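Local coordinates for protein diguanylate cyclase (Marinobacter aquaeolei VT8, PDB 3IGN) that probably makes the second messenger 3',3'-c-di-GMP from two GTP molecules through its GGDEF domain, which is captured here with c-di-GMP bound, at residues E31-Y36 / A135-T140. Residues are numbered along the deposited sequence; the frame is centred on the assembly and turned at random.
Sequences ERFRRY and AQLTET
Phe33 and Leu137 face each other with their CA atoms 7.9 Å apart, where the last turns of helix 19-36 pass the chain leaving strand 130-136, an inner strand of the GGDEF-domain sheet. One residue further along the helix and two along the loop, Arg34 and Glu139 bring their CA atoms to 7.4 Å. The contact joins the C-terminal end of that helix to the loop that leads on to helix 144-160, at the surface of the domain, with the Leu137 side chain about 13 Å from a bound c-di-GMP.

Phe33 carries most of the contact. With CG anti to the backbone N (chi1 167°), its ring reaches the loop, and Leu137 lies over one face: CG sits 3.8 Å from the ring centroid in a CH-pi contact, offset toward the rim, while CD2 comes to 3.3 Å from Phe33 CG, on the side nearer the helix. The far end of the ring meets main chain instead, CE2 lying 3.4 Å from Thr138 O. Replacing Phe33 by alanine takes away the ring, which is likely to leave Leu137 without its aromatic partner and open a gap between helix and loop. Leu137 also touches Trp147 of helix 144-160 and Thr40, with which its backbone is hydrogen-bonded, tying it to strand 40-47.

Beside this apolar patch Arg34 makes the polar link. Its chain, bent at chi2 and chi3, swings the guanidinium to the loop, and NH1 donates to Glu139 O over 3.0 Å, a bent bond (131° at the hydrogen). The Glu139 carboxylate is not a direct partner. Within the loop, Thr138 OG1 accepts from Thr140 N, forming an ST turn. A water bridges the two segments, accepting from Arg34 NH1 at 2.9 Å and donating to Thr138 O at 2.8 Å.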
ATOM      1  N   GLU A  31      14.553  11.138  -6.107  1.00 19.69           N
ATOM      2  CA  GLU A  31      15.496  12.145  -6.605  1.00 21.59           C
ATOM      3  C   GLU A  31      15.191  13.534  -6.051  1.00 21.66           C
ATOM      4  O   GLU A  31      16.105  14.341  -5.856  1.00 23.71           O
ATOM      5  CB  GLU A  31      15.499  12.181  -8.140  1.00 22.48           C
ATOM      6  CG  GLU A  31      16.192  10.993  -8.787  1.00 25.86           C
ATOM      7  CD  GLU A  31      17.665  10.879  -8.401  1.00 29.46           C
ATOM      8  OE1 GLU A  31      18.286  11.908  -8.036  1.00 30.80           O
ATOM      9  OE2 GLU A  31      18.209   9.761  -8.476  1.00 29.19           O
ATOM     10  N   ARG A  32      13.917  13.816  -5.788  1.00 16.65           N
ATOM     11  CA  ARG A  32      13.528  15.102  -5.222  1.00 18.86           C
ATOM     12  C   ARG A  32      14.121  15.178  -3.818  1.00 19.32           C
ATOM     13  O   ARG A  32      14.657  16.209  -3.415  1.00 20.82           O
ATOM     14  CB  ARG A  32      12.006  15.232  -5.157  1.00 17.87           C
ATOM     15  CG  ARG A  32      11.505  16.611  -4.711  1.00 17.61           C
ATOM     16  CD  ARG A  32       9.987  16.727  -4.900  1.00 18.19           C
ATOM     17  NE  ARG A  32       9.443  17.968  -4.345  1.00 20.00           N
ATOM     18  CZ  ARG A  32       8.446  18.652  -4.893  1.00 19.85           C
ATOM     19  NH1 ARG A  32       7.882  18.214  -6.014  1.00 21.34           N
ATOM     20  NH2 ARG A  32       8.031  19.789  -4.348  1.00 17.83           N
ATOM     21  N   PHE A  33      14.043  14.064  -3.092  1.00 17.93           N
ATOM     22  CA  PHE A  33      14.610  13.985  -1.745  1.00 19.06           C
ATOM     23  C   PHE A  33      16.137  14.146  -1.774  1.00 20.22           C
ATOM     24  O   PHE A  33      16.706  14.873  -0.957  1.00 19.94           O
ATOM     25  CB  PHE A  33      14.283  12.633  -1.093  1.00 18.37           C
ATOM     26  CG  PHE A  33      15.083  12.364   0.166  1.00 18.24           C
ATOM     27  CD1 PHE A  33      14.640  12.834   1.407  1.00 20.34           C
ATOM     28  CD2 PHE A  33      16.306  11.694   0.097  1.00 20.10           C
ATOM     29  CE1 PHE A  33      15.405  12.641   2.561  1.00 22.65           C
ATOM     30  CE2 PHE A  33      17.083  11.496   1.244  1.00 21.11           C
ATOM     31  CZ  PHE A  33      16.631  11.970   2.476  1.00 21.78           C
ATOM     32  N   ARG A  34      16.802  13.447  -2.689  1.00 19.27           N
ATOM     33  CA  ARG A  34      18.257  13.535  -2.773  1.00 21.42           C
ATOM     34  C   ARG A  34      18.692  14.975  -2.992  1.00 22.04           C
ATOM     35  O   ARG A  34      19.770  15.386  -2.574  1.00 22.09           O
ATOM     36  CB  ARG A  34      18.793  12.663  -3.914  1.00 21.73           C
ATOM     37  CG  ARG A  34      18.675  11.167  -3.672  1.00 21.52           C
ATOM     38  CD  ARG A  34      19.371  10.729  -2.381  1.00 20.36           C
ATOM     39  NE  ARG A  34      20.826  10.908  -2.428  1.00 19.79           N
ATOM     40  CZ  ARG A  34      21.640  10.515  -1.455  1.00 22.57           C
ATOM     41  NH1 ARG A  34      21.138   9.927  -0.376  1.00 24.58           N
ATOM     42  NH2 ARG A  34      22.950  10.712  -1.555  1.00 22.83           N
ATOM     43  N   ARG A  35      17.828  15.748  -3.628  1.00 19.84           N
ATOM     44  CA  ARG A  35      18.135  17.134  -3.930  1.00 23.60           C
ATOM     45  C   ARG A  35      17.736  18.114  -2.818  1.00 21.97           C
ATOM     46  O   ARG A  35      18.500  19.016  -2.466  1.00 22.84           O
ATOM     47  CB  ARG A  35      17.410  17.517  -5.222  1.00 27.32           C
ATOM     48  CG  ARG A  35      17.807  18.846  -5.801  1.00 32.81           C
ATOM     49  CD  ARG A  35      18.975  18.679  -6.749  1.00 38.93           C
ATOM     50  NE  ARG A  35      20.046  19.578  -6.374  1.00 36.05           N
ATOM     51  CZ  ARG A  35      21.089  19.884  -7.135  1.00 34.74           C
ATOM     52  NH1 ARG A  35      21.234  19.363  -8.348  1.00 35.69           N
ATOM     53  NH2 ARG A  35      21.986  20.732  -6.674  1.00 28.80           N
ATOM     54  N   TYR A  36      16.555  17.914  -2.248  1.00 21.58           N
ATOM     55  CA  TYR A  36      16.022  18.826  -1.248  1.00 21.63           C
ATOM     56  C   TYR A  36      15.868  18.347   0.192  1.00 21.12           C
ATOM     57  O   TYR A  36      15.642  19.164   1.081  1.00 23.83           O
ATOM     58  CB  TYR A  36      14.689  19.382  -1.770  1.00 21.59           C
ATOM     59  CG  TYR A  36      14.840  20.080  -3.109  1.00 21.59           C
ATOM     60  CD1 TYR A  36      15.526  21.289  -3.211  1.00 23.43           C
ATOM     61  CD2 TYR A  36      14.339  19.505  -4.287  1.00 20.84           C
ATOM     62  CE1 TYR A  36      15.722  21.906  -4.443  1.00 25.10           C
ATOM     63  CE2 TYR A  36      14.527  20.121  -5.530  1.00 21.25           C
ATOM     64  CZ  TYR A  36      15.224  21.320  -5.597  1.00 23.43           C
ATOM     65  OH  TYR A  36      15.445  21.922  -6.810  1.00 23.91           O
ATOM     66  N   ALA A 135       8.388   3.132   5.453  1.00 22.89           N
ATOM     67  CA  ALA A 135       9.798   3.449   5.445  1.00 21.98           C
ATOM     68  C   ALA A 135       9.977   4.906   5.056  1.00 21.94           C
ATOM     69  O   ALA A 135       9.692   5.300   3.919  1.00 19.62           O
ATOM     70  CB  ALA A 135      10.564   2.547   4.469  1.00 24.36           C
ATOM     71  N   GLN A 136      10.411   5.720   6.009  1.00 21.93           N
ATOM     72  CA  GLN A 136      10.676   7.115   5.692  1.00 21.41           C
ATOM     73  C   GLN A 136      12.034   7.086   5.007  1.00 21.62           C
ATOM     74  O   GLN A 136      12.921   6.325   5.395  1.00 21.06           O
ATOM     75  CB  GLN A 136      10.736   7.988   6.952  1.00 20.96           C
ATOM     76  CG  GLN A 136      11.254   9.407   6.649  1.00 21.31           C
ATOM     77  CD  GLN A 136      11.064  10.375   7.804  1.00 25.03           C
ATOM     78  OE1 GLN A 136      10.559  10.001   8.858  1.00 27.80           O
ATOM     79  NE2 GLN A 136      11.473  11.634   7.605  1.00 22.21           N
ATOM     80  N   LEU A 137      12.199   7.898   3.975  1.00 19.89           N
ATOM     81  CA  LEU A 137      13.453   7.943   3.252  1.00 19.71           C
ATOM     82  C   LEU A 137      14.551   8.679   4.009  1.00 20.45           C
ATOM     83  O   LEU A 137      14.343   9.786   4.500  1.00 21.21           O
ATOM     84  CB  LEU A 137      13.227   8.601   1.887  1.00 20.20           C
ATOM     85  CG  LEU A 137      14.399   8.701   0.905  1.00 20.62           C
ATOM     86  CD1 LEU A 137      15.009   7.334   0.641  1.00 20.77           C
ATOM     87  CD2 LEU A 137      13.896   9.327  -0.399  1.00 18.74           C
ATOM     88  N   THR A 138      15.712   8.040   4.116  1.00 21.15           N
ATOM     89  CA  THR A 138      16.879   8.624   4.775  1.00 22.34           C
ATOM     90  C   THR A 138      17.941   8.748   3.685  1.00 22.20           C
ATOM     91  O   THR A 138      17.687   8.428   2.528  1.00 23.36           O
ATOM     92  CB  THR A 138      17.433   7.705   5.881  1.00 24.61           C
ATOM     93  OG1 THR A 138      18.109   6.590   5.284  1.00 23.45           O
ATOM     94  CG2 THR A 138      16.311   7.196   6.760  1.00 25.29           C
ATOM     95  N   GLU A 139      19.133   9.216   4.040  1.00 23.42           N
ATOM     96  CA  GLU A 139      20.197   9.346   3.053  1.00 26.77           C
ATOM     97  C   GLU A 139      20.839   8.003   2.703  1.00 26.90           C
ATOM     98  O   GLU A 139      21.609   7.914   1.753  1.00 26.98           O
ATOM     99  CB  GLU A 139      21.296  10.285   3.568  1.00 31.50           C
ATOM    100  CG  GLU A 139      20.923  11.757   3.598  1.00 37.13           C
ATOM    101  CD  GLU A 139      22.098  12.635   3.995  1.00 44.26           C
ATOM    102  OE1 GLU A 139      23.248  12.159   3.877  1.00 47.31           O
ATOM    103  OE2 GLU A 139      21.876  13.795   4.407  1.00 47.65           O
ATOM    104  N   THR A 140      20.518   6.953   3.449  1.00 25.86           N
ATOM    105  CA  THR A 140      21.152   5.665   3.188  1.00 26.55           C
ATOM    106  C   THR A 140      20.833   4.972   1.860  1.00 25.24           C
ATOM    107  O   THR A 140      21.749   4.646   1.110  1.00 27.52           O
ATOM    108  CB  THR A 140      20.911   4.701   4.357  1.00 28.32           C
ATOM    109  OG1 THR A 140      21.307   5.348   5.575  1.00 29.23           O
ATOM    110  CG2 THR A 140      21.744   3.433   4.192  1.00 29.49           C
TER
HETATM  111  O   HOH W   1      18.758   8.340  -0.067  1.00 25.20           O
HETATM  112  O   HOH W   2      24.088  10.115   1.214  1.00 41.01           O